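Local coordinates for protein alpha-glucosidase (PDB 5XFM) that probably hydrolyses terminal beta-L-arabinopyranosides and alpha-galactosides as a bifunctional, calcium-containing glycoside hydrolase of family 97, at residues Ser216-Ser224 with Tyr232-Glu240. The protein carries 1 engineered substitution. Numbering follows the deposited sequence.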
loop_
_atom_site.group_PDB
_atom_site.type_symbol
_atom_site.label_atom_id
_atom_site.label_comp_id
_atom_site.label_asym_id
_atom_site.label_seq_id
_atom_site.Cartn_x
_atom_site.Cartn_y
_atom_site.Cartn_z
ATOM N N SER A 216 -4.141 15.231 -7.694
ATOM C CA SER A 216 -3.800 15.952 -8.913
ATOM C C SER A 216 -2.999 17.234 -8.655
ATOM O O SER A 216 -2.399 17.789 -9.573
ATOM C CB SER A 216 -5.076 16.259 -9.709
ATOM O OG SER A 216 -5.910 17.172 -9.028
ATOM N N ARG A 217 -3.005 17.713 -7.413
ATOM C CA ARG A 217 -2.373 18.991 -7.088
ATOM C C ARG A 217 -0.875 18.886 -6.776
ATOM O O ARG A 217 -0.242 19.880 -6.443
ATOM C CB ARG A 217 -3.108 19.653 -5.917
ATOM C CG ARG A 217 -4.406 20.340 -6.342
ATOM C CD ARG A 217 -5.330 20.633 -5.172
ATOM N NE ARG A 217 -5.823 19.413 -4.540
ATOM C CZ ARG A 217 -6.346 19.360 -3.317
ATOM N NH1 ARG A 217 -6.442 20.464 -2.582
ATOM N NH2 ARG A 217 -6.769 18.202 -2.825
ATOM N N TYR A 218 -0.297 17.698 -6.910
ATOM C CA TYR A 218 1.127 17.546 -6.638
ATOM C C TYR A 218 1.693 16.353 -7.395
ATOM O O TYR A 218 0.983 15.675 -8.136
ATOM C CB TYR A 218 1.366 17.373 -5.138
ATOM C CG TYR A 218 2.590 18.071 -4.566
ATOM C CD1 TYR A 218 2.573 19.437 -4.298
ATOM C CD2 TYR A 218 3.735 17.355 -4.233
ATOM C CE1 TYR A 218 3.664 20.081 -3.744
ATOM C CE2 TYR A 218 4.843 17.993 -3.674
ATOM C CZ TYR A 218 4.800 19.358 -3.432
ATOM O OH TYR A 218 5.889 20.001 -2.879
ATOM N N CYS A 219 2.979 16.100 -7.192
ATOM C CA CYS A 219 3.621 14.912 -7.727
ATOM C C CYS A 219 3.745 13.884 -6.610
ATOM O O CYS A 219 3.637 14.230 -5.434
ATOM C CB CYS A 219 5.001 15.258 -8.291
ATOM S SG CYS A 219 6.118 15.962 -7.047
ATOM N N GLY A 220 3.960 12.625 -6.974
ATOM C CA GLY A 220 4.309 11.613 -5.993
ATOM C C GLY A 220 5.777 11.791 -5.656
ATOM O O GLY A 220 6.574 12.112 -6.533
ATOM N N SER A 221 6.145 11.610 -4.393
ATOM C CA SER A 221 7.543 11.778 -4.011
ATOM C C SER A 221 8.147 10.476 -3.501
ATOM O O SER A 221 7.445 9.478 -3.320
ATOM C CB SER A 221 7.686 12.877 -2.957
ATOM O OG SER A 221 7.519 14.158 -3.538
ATOM N N ARG A 222 9.453 10.502 -3.266
ATOM C CA ARG A 222 10.182 9.327 -2.799
ATOM C C ARG A 222 11.361 9.782 -1.941
ATOM O O ARG A 222 11.539 10.982 -1.721
ATOM C CB ARG A 222 10.681 8.498 -3.973
ATOM C CG ARG A 222 11.857 9.139 -4.665
ATOM C CD ARG A 222 12.294 8.383 -5.880
ATOM N NE ARG A 222 13.449 9.034 -6.476
ATOM C CZ ARG A 222 13.368 10.026 -7.348
ATOM N NH1 ARG A 222 12.180 10.478 -7.715
ATOM N NH2 ARG A 222 14.472 10.572 -7.838
ATOM N N LEU A 223 12.157 8.841 -1.440
ATOM C CA LEU A 223 13.368 9.219 -0.712
ATOM C C LEU A 223 14.598 9.157 -1.615
ATOM O O LEU A 223 14.720 8.263 -2.468
ATOM C CB LEU A 223 13.578 8.333 0.527
ATOM C CG LEU A 223 12.670 8.589 1.736
ATOM C CD1 LEU A 223 13.145 7.822 2.968
ATOM C CD2 LEU A 223 12.538 10.075 2.029
ATOM N N SER A 224 15.488 10.134 -1.453
ATOM C CA SER A 224 16.763 10.139 -2.167
ATOM C C SER A 224 17.702 9.070 -1.620
ATOM O O SER A 224 17.382 8.364 -0.666
ATOM C CB SER A 224 17.457 11.499 -2.059
ATOM O OG SER A 224 17.863 11.767 -0.724
ATOM N N TYR A 232 18.056 11.367 4.531
ATOM C CA TYR A 232 17.254 11.064 3.354
ATOM C C TYR A 232 16.396 12.269 3.022
ATOM O O TYR A 232 15.702 12.774 3.881
ATOM C CB TYR A 232 16.362 9.845 3.596
ATOM C CG TYR A 232 17.134 8.584 3.868
ATOM C CD1 TYR A 232 17.559 8.277 5.151
ATOM C CD2 TYR A 232 17.447 7.704 2.841
ATOM C CE1 TYR A 232 18.270 7.131 5.407
ATOM C CE2 TYR A 232 18.149 6.551 3.091
ATOM C CZ TYR A 232 18.561 6.268 4.376
ATOM O OH TYR A 232 19.279 5.125 4.637
ATOM N N THR A 233 16.454 12.728 1.780
ATOM C CA THR A 233 15.715 13.913 1.364
ATOM C C THR A 233 14.542 13.548 0.455
ATOM O O THR A 233 14.626 12.624 -0.358
ATOM C CB THR A 233 16.646 14.907 0.653
ATOM O OG1 THR A 233 17.645 15.338 1.579
ATOM C CG2 THR A 233 15.881 16.125 0.148
ATOM N N VAL A 234 13.435 14.257 0.625
ATOM C CA VAL A 234 12.286 14.098 -0.249
ATOM C C VAL A 234 12.676 14.482 -1.672
ATOM O O VAL A 234 13.108 15.608 -1.925
ATOM C CB VAL A 234 11.104 14.960 0.213
ATOM C CG1 VAL A 234 9.975 14.922 -0.833
ATOM C CG2 VAL A 234 10.609 14.484 1.574
ATOM N N ALA A 235 12.554 13.534 -2.594
ATOM C CA ALA A 235 12.915 13.774 -3.982
ATOM C C ALA A 235 11.682 13.747 -4.874
ATOM O O ALA A 235 10.771 12.943 -4.658
ATOM C CB ALA A 235 13.936 12.739 -4.453
ATOM N N PHE A 236 11.666 14.611 -5.887
ATOM C CA PHE A 236 10.574 14.658 -6.851
ATOM C C PHE A 236 10.855 13.647 -7.971
ATOM O O PHE A 236 11.977 13.145 -8.073
ATOM C CB PHE A 236 10.420 16.079 -7.406
ATOM C CG PHE A 236 9.845 17.057 -6.423
ATOM C CD1 PHE A 236 9.247 16.617 -5.250
ATOM C CD2 PHE A 236 9.931 18.424 -6.657
ATOM C CE1 PHE A 236 8.732 17.518 -4.338
ATOM C CE2 PHE A 236 9.416 19.329 -5.748
ATOM C CZ PHE A 236 8.816 18.875 -4.587
ATOM N N PRO A 237 9.843 13.336 -8.809
ATOM C CA PRO A 237 10.066 12.333 -9.861
ATOM C C PRO A 237 11.184 12.695 -10.837
ATOM O O PRO A 237 11.530 13.868 -10.991
ATOM C CB PRO A 237 8.710 12.267 -10.586
ATOM C CG PRO A 237 7.928 13.457 -10.112
ATOM C CD PRO A 237 8.434 13.762 -8.745
ATOM N N MET A 238 11.753 11.677 -11.478
ATOM C CA MET A 238 12.804 11.876 -12.464
ATOM C C MET A 238 12.237 12.388 -13.788
ATOM O O MET A 238 11.138 12.016 -14.180
ATOM C CB MET A 238 13.572 10.572 -12.674
ATOM C CG MET A 238 14.148 10.015 -11.382
ATOM S SD MET A 238 14.640 8.293 -11.522
ATOM C CE MET A 238 13.058 7.509 -11.808
ATOM N N ALA A 239 13.000 13.240 -14.465
ATOM C CA ALA A 239 12.574 13.842 -15.713
ATOM C C ALA A 239 12.306 12.799 -16.796
ATOM O O ALA A 239 11.442 12.984 -17.652
ATOM C CB ALA A 239 13.625 14.843 -16.191
ATOM N N GLU A 240 13.035 11.691 -16.746
ATOM C CA GLU A 240 12.902 10.659 -17.763
ATOM C C GLU A 240 11.621 9.838 -17.623
ATOM O O GLU A 240 11.311 9.041 -18.501
ATOM C CB GLU A 240 14.113 9.717 -17.738
ATOM C CG GLU A 240 15.431 10.362 -18.146
ATOM C CD GLU A 240 16.085 11.122 -17.004
ATOM O OE1 GLU A 240 15.542 11.094 -15.877
ATOM O OE2 GLU A 240 17.141 11.750 -17.236
HETATM O O HOH W 1 19.768 13.379 1.612
#
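Arg222 lays one face of its guanidinium over the methyl of Ala235, whose CB stands 4.0 Å above the plane, over its centre. The two residues form the hydrogen-bonded pair of a short antiparallel beta hairpin, strands 222-223 and 231-235, on a sheet of the N-terminal domain of this family 97 hydrolase; Leu223 and Val234 form the next, non-hydrogen-bonded pair, on the opposite sheet face. Ala235 N gives Arg222 O a nearly straight bond (2.9 Å, 177°), and Arg222 N returns one to Ala235 O. With CG set between backbone N and carbonyl carbon (chi1 74°), the extended chain carries the guanidinium to the segment just after the partner strand, at Phe236 to Met238. There NH1 makes a short but bent, weak bond to Phe236 O (2.7 Å), Pro237 CA lies at the guanidinium edge, Met238 CG touches NH2, and NE bonds His191 O. With an alanine at Arg222, His191 O would probably lose its donor and Phe236 O a weak one, and the Ala235 methyl its cover. Beyond the strands the chains diverge, yet the Phe236 ring turns back to the first segment. Cys219 SG sits over one of its faces, 4.1 Å from the ring centroid, and also meets Pro237 CD; Ser221 OG lies at the ring's edge. Tyr218 crosses Phe236 at about a right angle, its OH beside Phe236 CZ and hydrogen-bonded to Glu142 of neighbouring strand 136-147. At the other end, Leu223 CD1 packs on Tyr232 CB. Ser224 pairs twice with Thr233: its N bonds Thr233 O, and its OG accepts from Thr233 N at 3.0 Å. A water joins the same two residues, 2.9 Å from Thr233 OG1 and more weakly bonded to Ser224 OG.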